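Local coordinates for Sodium/calcium exchanger regulatory protein 1 (Loligo pealei, PDB 3PPT), which binds fatty acids such as palmitoleate and also phosphoinositides, and when phosphorylated stimulates the sodium/calcium exchanger of squid optic nerve, at residues A1-A5 with I86-M91. Sequence-based numbering, arbitrary orientation.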
ATOM      1  N   ALA A   1       9.807  -3.615  11.525  1.00 17.70           N
ATOM      2  CA  ALA A   1       9.347  -3.111  10.236  1.00 16.42           C
ATOM      3  C   ALA A   1      10.215  -1.965   9.719  1.00 15.84           C
ATOM      4  O   ALA A   1       9.928  -1.400   8.663  1.00 16.08           O
ATOM      5  CB  ALA A   1       7.901  -2.666  10.339  1.00 17.46           C
ATOM      6  N   ALA A   2      11.277  -1.630  10.451  1.00 15.68           N
ATOM      7  CA  ALA A   2      12.106  -0.467  10.130  1.00 16.42           C
ATOM      8  C   ALA A   2      12.780  -0.534   8.758  1.00 16.36           C
ATOM      9  O   ALA A   2      13.087   0.501   8.159  1.00 17.01           O
ATOM     10  CB  ALA A   2      13.150  -0.250  11.217  1.00 17.87           C
ATOM     11  N   ASP A   3      13.021  -1.742   8.263  1.00 14.80           N
ATOM     12  CA  ASP A   3      13.658  -1.904   6.961  1.00 15.52           C
ATOM     13  C   ASP A   3      12.741  -1.647   5.763  1.00 14.99           C
ATOM     14  O   ASP A   3      13.167  -1.737   4.614  1.00 15.48           O
ATOM     15  CB  ASP A   3      14.350  -3.263   6.836  1.00 16.19           C
ATOM     16  CG  ASP A   3      13.433  -4.444   7.134  1.00 15.77           C
ATOM     17  OD1 ASP A   3      13.765  -5.543   6.637  1.00 15.28           O
ATOM     18  OD2 ASP A   3      12.409  -4.309   7.852  1.00 15.51           O
ATOM     19  N   LEU A   4      11.477  -1.316   6.014  1.00 13.99           N
ATOM     20  CA  LEU A   4      10.592  -0.888   4.937  1.00 12.60           C
ATOM     21  C   LEU A   4      11.018   0.464   4.376  1.00 13.36           C
ATOM     22  O   LEU A   4      10.645   0.819   3.270  1.00 12.79           O
ATOM     23  CB  LEU A   4       9.135  -0.850   5.423  1.00 12.33           C
ATOM     24  CG  LEU A   4       8.461  -2.220   5.525  1.00 12.42           C
ATOM     25  CD1 LEU A   4       7.174  -2.112   6.334  1.00 13.80           C
ATOM     26  CD2 LEU A   4       8.196  -2.824   4.133  1.00 13.06           C
ATOM     27  N   ALA A   5      11.821   1.206   5.137  1.00 13.36           N
ATOM     28  CA  ALA A   5      12.318   2.493   4.660  1.00 14.65           C
ATOM     29  C   ALA A   5      13.095   2.341   3.360  1.00 14.63           C
ATOM     30  O   ALA A   5      13.874   1.397   3.189  1.00 14.61           O
ATOM     31  CB  ALA A   5      13.212   3.159   5.721  1.00 16.65           C
ATOM     32  N   ILE A  86       2.655  -1.760  14.084  1.00 16.22           N
ATOM     33  CA  ILE A  86       3.808  -2.600  13.808  1.00 17.68           C
ATOM     34  C   ILE A  86       3.564  -3.948  14.457  1.00 17.70           C
ATOM     35  O   ILE A  86       3.191  -4.016  15.628  1.00 19.54           O
ATOM     36  CB  ILE A  86       5.100  -2.026  14.420  1.00 19.99           C
ATOM     37  CG1 ILE A  86       5.382  -0.620  13.896  1.00 23.30           C
ATOM     38  CG2 ILE A  86       6.273  -2.953  14.138  1.00 19.88           C
ATOM     39  CD1 ILE A  86       5.609  -0.578  12.429  1.00 24.35           C
ATOM     40  N   ASP A  87       3.761  -5.015  13.696  1.00 17.09           N
ATOM     41  CA  ASP A  87       3.689  -6.366  14.233  1.00 19.24           C
ATOM     42  C   ASP A  87       4.954  -7.103  13.818  1.00 17.51           C
ATOM     43  O   ASP A  87       5.011  -7.716  12.742  1.00 17.28           O
ATOM     44  CB  ASP A  87       2.443  -7.086  13.719  0.71 21.85           C
ATOM     45  CG  ASP A  87       2.228  -8.430  14.385  0.71 25.20           C
ATOM     46  OD1 ASP A  87       2.957  -8.754  15.349  0.71 25.50           O
ATOM     47  OD2 ASP A  87       1.313  -9.157  13.949  0.71 27.55           O
ATOM     48  N   GLY A  88       5.982  -6.996  14.657  1.00 17.49           N
ATOM     49  CA  GLY A  88       7.272  -7.586  14.368  1.00 17.36           C
ATOM     50  C   GLY A  88       7.849  -7.049  13.078  1.00 15.72           C
ATOM     51  O   GLY A  88       8.155  -5.863  12.966  1.00 16.96           O
ATOM     52  N   ASN A  89       7.993  -7.942  12.103  1.00 14.16           N
ATOM     53  CA  ASN A  89       8.562  -7.608  10.804  1.00 13.85           C
ATOM     54  C   ASN A  89       7.630  -6.788   9.909  1.00 13.45           C
ATOM     55  O   ASN A  89       8.082  -6.198   8.928  1.00 14.20           O
ATOM     56  CB  ASN A  89       8.922  -8.905  10.079  1.00 14.57           C
ATOM     57  CG  ASN A  89       9.849  -8.690   8.906  1.00 14.28           C
ATOM     58  OD1 ASN A  89      10.904  -8.049   9.031  1.00 14.59           O
ATOM     59  ND2 ASN A  89       9.482  -9.250   7.757  1.00 15.81           N
ATOM     60  N   ALA A  90       6.339  -6.759  10.231  1.00 12.95           N
ATOM     61  CA  ALA A  90       5.335  -6.166   9.348  1.00 12.85           C
ATOM     62  C   ALA A  90       4.784  -4.844   9.856  1.00 12.81           C
ATOM     63  O   ALA A  90       4.694  -4.617  11.065  1.00 13.68           O
ATOM     64  CB  ALA A  90       4.181  -7.142   9.136  1.00 13.82           C
ATOM     65  N   MET A  91       4.390  -3.981   8.918  1.00 11.60           N
ATOM     66  CA  MET A  91       3.607  -2.809   9.253  1.00 11.55           C
ATOM     67  C   MET A  91       2.244  -3.026   8.610  1.00 10.63           C
ATOM     68  O   MET A  91       2.148  -3.296   7.408  1.00 11.45           O
ATOM     69  CB  MET A  91       4.272  -1.521   8.745  1.00 11.75           C
ATOM     70  CG  MET A  91       3.583  -0.226   9.219  1.00 12.60           C
ATOM     71  SD  MET A  91       2.124   0.228   8.266  1.00 13.13           S
ATOM     72  CE  MET A  91       2.894   0.749   6.742  1.00 14.42           C
TER
HETATM   73  O   HOH W   1       9.922  -5.460   7.050  1.00 15.02           O
HETATM   74  O   HOH W   2      12.191  -5.823  10.086  1.00 22.70           O
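A1, the first residue of the chain, rests against the tip of the hairpin that joins strands 79-87 and 90-96. Its backbone N donates to G88 O at 3.1 Å; the nitrogen lies in the carbonyl plane, at a C=O...N angle of 150°. The CA of A1 adds a CA-H...O contact to N89 O. One small methyl suits this place, because A1 CB points into the hairpin, where I86 CD1 lies at 3.7 Å and M91 CB a little farther off. I86 meets it with the end of its longer branch: CG1 stands beside the backbone N (chi1 -58°), and the second bend carries CD1 to the alanine, with CG2 also close by.

Deeper in, L4 brings CD1 to within 3.8 Å of M91 CB, the two side chains crossing at about a right angle. Toward segment 1-5 the methionine offers just its CB; with CG anti to its backbone N (chi1 -173°) and two further bends, its flexible chain leads away. A branched apolar chain suits the buried L4, which touches both M91 and W49 of strand 48-54; W49 also meets I86 and M91, extending this apolar patch.

On the outer, polar side, a water that donates to both joins D3 OD2 and N89 OD1, two acceptors with no proton to share. It lies 2.7 Å from D3 OD2. Carboxylate and amide thus suit this partly exposed edge. A second water lies within hydrogen-bonding distance of D3 OD2 and N89 O, though with other acceptors in reach it may not donate to both at once. N89 ND2 is held by E106 OE1 and V107 O of strand 101-108, which orients the amide.

G88 fits its corner through its positive phi, in a type II' turn from D87 to A90. The N-terminal 3-10 turn thus packs on a tight beta-hairpin, at the end of the fatty-acid-binding protein beta-barrel away from its helices.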